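Monoacylglycerol lipase (Palaeococcus ferrophilus, PDB 6QE2) probably hydrolyses monoacylglycerols to a free fatty acid and glycerol, as a serine hydrolase of the alpha/beta-hydrolase superfamily. Local coordinates at residues 16-28 against 43-55. Numbering follows the deposited sequence.
Sequences VVLVHGLGEHSGR and VYAFDWPGHGKSP
The imidazole of His20 is sandwiched between Trp48, whose CD1 lies over the rim of one face, and the backbone around Glu24 and His25 on the opposite face; its plane meets that of the indole obliquely, at 46°. Asp47 CA lies at its edge, as does His51 CB, 3.6 Å from His20 CE1. With CG held between the backbone N and carbonyl carbon (chi1 69°), the ring turns NE2 toward the 47-51 loop, where it accepts a hydrogen bond from Trp48 N (3.0 Å), tilted from the ring plane, while ND1 donates in plane to Gly21 O (2.8 Å). Were His20 replaced by an alanine, Trp48 N would probably be left without its acceptor and a gap would be likely to open between the indole and the backbone of Glu24 and His25. Beyond the His20 site, Ser26 N and OG reach Asp47 OD1 from opposite faces of the carboxylate, at 2.8 and 2.6 Å, and Lys53 N takes the anti lone pair of OD2, fixing the carboxylate's rotation. Where the strands part, a water joins Leu18 O and His20 N to Phe46 O, and sits over the centre of the Phe46 ring. Before that split, Tyr44 N hydrogen-bonds to Val16 O (2.9 Å) and Leu18 N to Tyr44 O (3.0 Å), pairing parallel strands 15-19 and 42-46, which helix 30-38 connects in a beta-alpha-beta crossover of the alpha/beta-hydrolase fold, their following loops locked together close to the probable catalytic centre.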
loop_
_atom_site.group_PDB
_atom_site.type_symbol
_atom_site.label_atom_id
_atom_site.label_comp_id
_atom_site.label_asym_id
_atom_site.label_seq_id
_atom_site.Cartn_x
_atom_site.Cartn_y
_atom_site.Cartn_z
ATOM N N VAL A 16 -10.773 7.676 5.774
ATOM C CA VAL A 16 -9.624 7.274 4.992
ATOM C C VAL A 16 -9.302 5.869 5.478
ATOM O O VAL A 16 -9.121 5.657 6.660
ATOM C CB VAL A 16 -8.389 8.157 5.190
ATOM C CG1 VAL A 16 -7.225 7.584 4.412
ATOM C CG2 VAL A 16 -8.655 9.565 4.723
ATOM N N VAL A 17 -9.286 4.913 4.563
ATOM C CA VAL A 17 -8.959 3.539 4.901
ATOM C C VAL A 17 -7.481 3.350 4.625
ATOM O O VAL A 17 -7.021 3.611 3.534
ATOM C CB VAL A 17 -9.764 2.525 4.083
ATOM C CG1 VAL A 17 -9.324 1.118 4.426
ATOM C CG2 VAL A 17 -11.247 2.686 4.346
ATOM N N LEU A 18 -6.756 2.898 5.634
ATOM C CA LEU A 18 -5.325 2.697 5.533
ATOM C C LEU A 18 -4.978 1.248 5.240
ATOM O O LEU A 18 -5.386 0.360 5.956
ATOM C CB LEU A 18 -4.653 3.130 6.829
ATOM C CG LEU A 18 -3.185 2.749 6.956
ATOM C CD1 LEU A 18 -2.333 3.800 6.278
ATOM C CD2 LEU A 18 -2.787 2.602 8.406
ATOM N N VAL A 19 -4.201 1.036 4.188
ATOM C CA VAL A 19 -3.809 -0.294 3.750
ATOM C C VAL A 19 -2.284 -0.404 3.726
ATOM O O VAL A 19 -1.636 0.153 2.858
ATOM C CB VAL A 19 -4.393 -0.582 2.360
ATOM C CG1 VAL A 19 -4.150 -2.018 1.960
ATOM C CG2 VAL A 19 -5.876 -0.273 2.341
ATOM N N HIS A 20 -1.729 -1.134 4.701
ATOM C CA HIS A 20 -0.271 -1.272 4.839
ATOM C C HIS A 20 0.274 -2.270 3.807
ATOM O O HIS A 20 -0.461 -2.861 3.025
ATOM C CB HIS A 20 0.123 -1.670 6.289
ATOM C CG HIS A 20 -0.265 -3.068 6.709
ATOM N ND1 HIS A 20 0.376 -4.195 6.203
ATOM C CD2 HIS A 20 -1.183 -3.523 7.590
ATOM C CE1 HIS A 20 -0.146 -5.275 6.746
ATOM N NE2 HIS A 20 -1.090 -4.900 7.599
ATOM N N GLY A 21 1.604 -2.399 3.822
ATOM C CA GLY A 21 2.322 -3.184 2.838
ATOM C C GLY A 21 2.804 -4.521 3.406
ATOM O O GLY A 21 2.494 -4.910 4.532
ATOM N N LEU A 22 3.651 -5.197 2.618
ATOM C CA LEU A 22 4.023 -6.566 2.944
ATOM C C LEU A 22 4.928 -6.564 4.153
ATOM O O LEU A 22 5.917 -5.843 4.172
ATOM C CB LEU A 22 4.815 -7.164 1.743
ATOM C CG LEU A 22 5.419 -8.557 1.988
ATOM C CD1 LEU A 22 4.348 -9.607 2.120
ATOM C CD2 LEU A 22 6.278 -8.903 0.796
ATOM N N GLY A 23 4.668 -7.436 5.111
ATOM C CA GLY A 23 5.565 -7.608 6.243
ATOM C C GLY A 23 5.425 -6.573 7.341
ATOM O O GLY A 23 6.071 -6.721 8.384
ATOM N N GLU A 24 4.706 -5.470 7.110
ATOM C CA GLU A 24 4.547 -4.449 8.152
ATOM C C GLU A 24 3.130 -4.498 8.705
ATOM O O GLU A 24 2.505 -5.586 8.754
ATOM C CB GLU A 24 4.928 -3.088 7.571
ATOM C CG GLU A 24 3.958 -2.650 6.450
ATOM C CD GLU A 24 3.991 -1.146 6.180
ATOM O OE1 GLU A 24 4.748 -0.413 6.851
ATOM O OE2 GLU A 24 3.310 -0.729 5.229
ATOM N N HIS A 25 2.650 -3.361 9.219
ATOM C CA HIS A 25 1.376 -3.378 9.930
ATOM C C HIS A 25 0.961 -1.932 10.112
ATOM O O HIS A 25 1.738 -1.011 9.885
ATOM C CB HIS A 25 1.451 -4.087 11.313
ATOM C CG HIS A 25 2.459 -3.476 12.222
ATOM N ND1 HIS A 25 2.120 -2.541 13.189
ATOM C CD2 HIS A 25 3.804 -3.605 12.266
ATOM C CE1 HIS A 25 3.227 -2.158 13.811
ATOM N NE2 HIS A 25 4.259 -2.788 13.260
ATOM N N SER A 26 -0.291 -1.738 10.544
ATOM C CA SER A 26 -0.840 -0.385 10.555
ATOM C C SER A 26 -0.273 0.473 11.678
ATOM O O SER A 26 -0.384 1.701 11.612
ATOM C CB SER A 26 -2.367 -0.437 10.652
ATOM O OG SER A 26 -2.786 -1.074 11.852
ATOM N N GLY A 27 0.361 -0.134 12.683
ATOM C CA GLY A 27 0.912 0.641 13.780
ATOM C C GLY A 27 2.086 1.522 13.401
ATOM O O GLY A 27 2.441 2.414 14.179
ATOM N N ARG A 28 2.673 1.323 12.221
ATOM C CA ARG A 28 3.778 2.169 11.798
ATOM C C ARG A 28 3.316 3.523 11.278
ATOM O O ARG A 28 4.158 4.368 10.968
ATOM C CB ARG A 28 4.596 1.469 10.710
ATOM C CG ARG A 28 5.190 0.143 11.131
ATOM C CD ARG A 28 6.106 -0.385 10.033
ATOM N NE ARG A 28 7.308 0.435 9.884
ATOM C CZ ARG A 28 7.907 0.678 8.719
ATOM N NH1 ARG A 28 7.397 0.193 7.598
ATOM N NH2 ARG A 28 9.005 1.418 8.672
ATOM N N VAL A 43 -9.873 7.728 10.408
ATOM C CA VAL A 43 -9.002 6.754 9.758
ATOM C C VAL A 43 -9.422 5.372 10.223
ATOM O O VAL A 43 -9.555 5.133 11.429
ATOM C CB VAL A 43 -7.514 7.002 10.061
ATOM C CG1 VAL A 43 -6.649 5.919 9.395
ATOM C CG2 VAL A 43 -7.096 8.393 9.588
ATOM N N TYR A 44 -9.655 4.474 9.269
ATOM C CA TYR A 44 -9.973 3.081 9.552
ATOM C C TYR A 44 -8.726 2.278 9.225
ATOM O O TYR A 44 -8.315 2.211 8.061
ATOM C CB TYR A 44 -11.178 2.607 8.741
ATOM C CG TYR A 44 -11.795 1.309 9.227
ATOM C CD1 TYR A 44 -11.070 0.123 9.221
ATOM C CD2 TYR A 44 -13.099 1.271 9.690
ATOM C CE1 TYR A 44 -11.628 -1.061 9.664
ATOM C CE2 TYR A 44 -13.666 0.090 10.135
ATOM C CZ TYR A 44 -12.923 -1.073 10.113
ATOM O OH TYR A 44 -13.477 -2.254 10.548
ATOM N N ALA A 45 -8.118 1.691 10.247
ATOM C CA ALA A 45 -6.905 0.910 10.078
ATOM C C ALA A 45 -7.203 -0.562 10.309
ATOM O O ALA A 45 -8.088 -0.922 11.090
ATOM C CB ALA A 45 -5.811 1.376 11.044
ATOM N N PHE A 46 -6.452 -1.415 9.625
ATOM C CA PHE A 46 -6.530 -2.842 9.883
ATOM C C PHE A 46 -5.166 -3.437 9.581
ATOM O O PHE A 46 -4.372 -2.863 8.837
ATOM C CB PHE A 46 -7.614 -3.537 9.039
ATOM C CG PHE A 46 -7.296 -3.594 7.558
ATOM C CD1 PHE A 46 -7.606 -2.533 6.720
ATOM C CD2 PHE A 46 -6.668 -4.705 7.014
ATOM C CE1 PHE A 46 -7.306 -2.585 5.364
ATOM C CE2 PHE A 46 -6.356 -4.761 5.659
ATOM C CZ PHE A 46 -6.676 -3.696 4.836
ATOM N N ASP A 47 -4.900 -4.595 10.169
ATOM C CA ASP A 47 -3.718 -5.371 9.830
ATOM C C ASP A 47 -4.143 -6.530 8.943
ATOM O O ASP A 47 -5.116 -7.227 9.246
ATOM C CB ASP A 47 -3.002 -5.865 11.090
ATOM C CG ASP A 47 -2.271 -4.745 11.824
ATOM O OD1 ASP A 47 -2.245 -3.609 11.305
ATOM O OD2 ASP A 47 -1.714 -4.994 12.915
ATOM N N TRP A 48 -3.451 -6.693 7.812
ATOM C CA TRP A 48 -3.736 -7.787 6.895
ATOM C C TRP A 48 -3.688 -9.129 7.610
ATOM O O TRP A 48 -2.971 -9.276 8.608
ATOM C CB TRP A 48 -2.710 -7.842 5.768
ATOM C CG TRP A 48 -2.742 -6.785 4.708
ATOM C CD1 TRP A 48 -2.719 -5.427 4.881
ATOM C CD2 TRP A 48 -2.685 -7.008 3.294
ATOM N NE1 TRP A 48 -2.689 -4.797 3.659
ATOM C CE2 TRP A 48 -2.663 -5.745 2.668
ATOM C CE3 TRP A 48 -2.659 -8.157 2.495
ATOM C CZ2 TRP A 48 -2.623 -5.598 1.281
ATOM C CZ3 TRP A 48 -2.612 -8.010 1.117
ATOM C CH2 TRP A 48 -2.600 -6.739 0.523
ATOM N N PRO A 49 -4.395 -10.135 7.103
ATOM C CA PRO A 49 -4.169 -11.504 7.576
ATOM C C PRO A 49 -2.688 -11.844 7.496
ATOM O O PRO A 49 -1.996 -11.453 6.551
ATOM C CB PRO A 49 -4.998 -12.353 6.607
ATOM C CG PRO A 49 -6.050 -11.421 6.078
ATOM C CD PRO A 49 -5.410 -10.062 6.040
ATOM N N GLY A 50 -2.190 -12.540 8.516
ATOM C CA GLY A 50 -0.783 -12.896 8.522
ATOM C C GLY A 50 0.153 -11.737 8.755
ATOM O O GLY A 50 1.340 -11.829 8.425
ATOM N N HIS A 51 -0.350 -10.635 9.308
ATOM C CA HIS A 51 0.438 -9.434 9.525
ATOM C C HIS A 51 0.040 -8.798 10.846
ATOM O O HIS A 51 -1.108 -8.913 11.279
ATOM C CB HIS A 51 0.233 -8.402 8.410
ATOM C CG HIS A 51 0.895 -8.767 7.120
ATOM N ND1 HIS A 51 0.363 -9.688 6.244
ATOM C CD2 HIS A 51 2.045 -8.330 6.558
ATOM C CE1 HIS A 51 1.160 -9.807 5.199
ATOM N NE2 HIS A 51 2.187 -8.991 5.362
ATOM N N GLY A 52 1.007 -8.127 11.468
ATOM C CA GLY A 52 0.730 -7.293 12.630
ATOM C C GLY A 52 -0.012 -8.026 13.725
ATOM O O GLY A 52 0.347 -9.146 14.115
ATOM N N LYS A 53 -1.069 -7.391 14.227
ATOM C CA LYS A 53 -1.876 -7.927 15.316
ATOM C C LYS A 53 -2.991 -8.847 14.839
ATOM O O LYS A 53 -3.753 -9.360 15.670
ATOM C CB LYS A 53 -2.473 -6.781 16.134
ATOM C CG LYS A 53 -1.435 -5.853 16.718
ATOM C CD LYS A 53 -2.084 -4.629 17.339
ATOM C CE LYS A 53 -1.033 -3.653 17.832
ATOM N NZ LYS A 53 -1.649 -2.526 18.587
ATOM N N SER A 54 -3.114 -9.053 13.535
ATOM C CA SER A 54 -4.096 -9.970 12.997
ATOM C C SER A 54 -3.571 -11.400 13.082
ATOM O O SER A 54 -2.361 -11.624 13.135
ATOM C CB SER A 54 -4.421 -9.593 11.554
ATOM O OG SER A 54 -5.227 -8.423 11.517
ATOM N N PRO A 55 -4.460 -12.382 13.121
ATOM C CA PRO A 55 -4.036 -13.783 13.201
ATOM C C PRO A 55 -3.577 -14.299 11.842
ATOM O O PRO A 55 -3.616 -13.601 10.831
ATOM C CB PRO A 55 -5.298 -14.505 13.680
ATOM C CG PRO A 55 -6.417 -13.662 13.191
ATOM C CD PRO A 55 -5.922 -12.239 13.245
HETATM O O HOH W 1 -3.643 -1.501 6.771
HETATM O O HOH W 2 3.337 -7.859 9.873
HETATM O O HOH W 3 -0.641 -3.049 14.298
#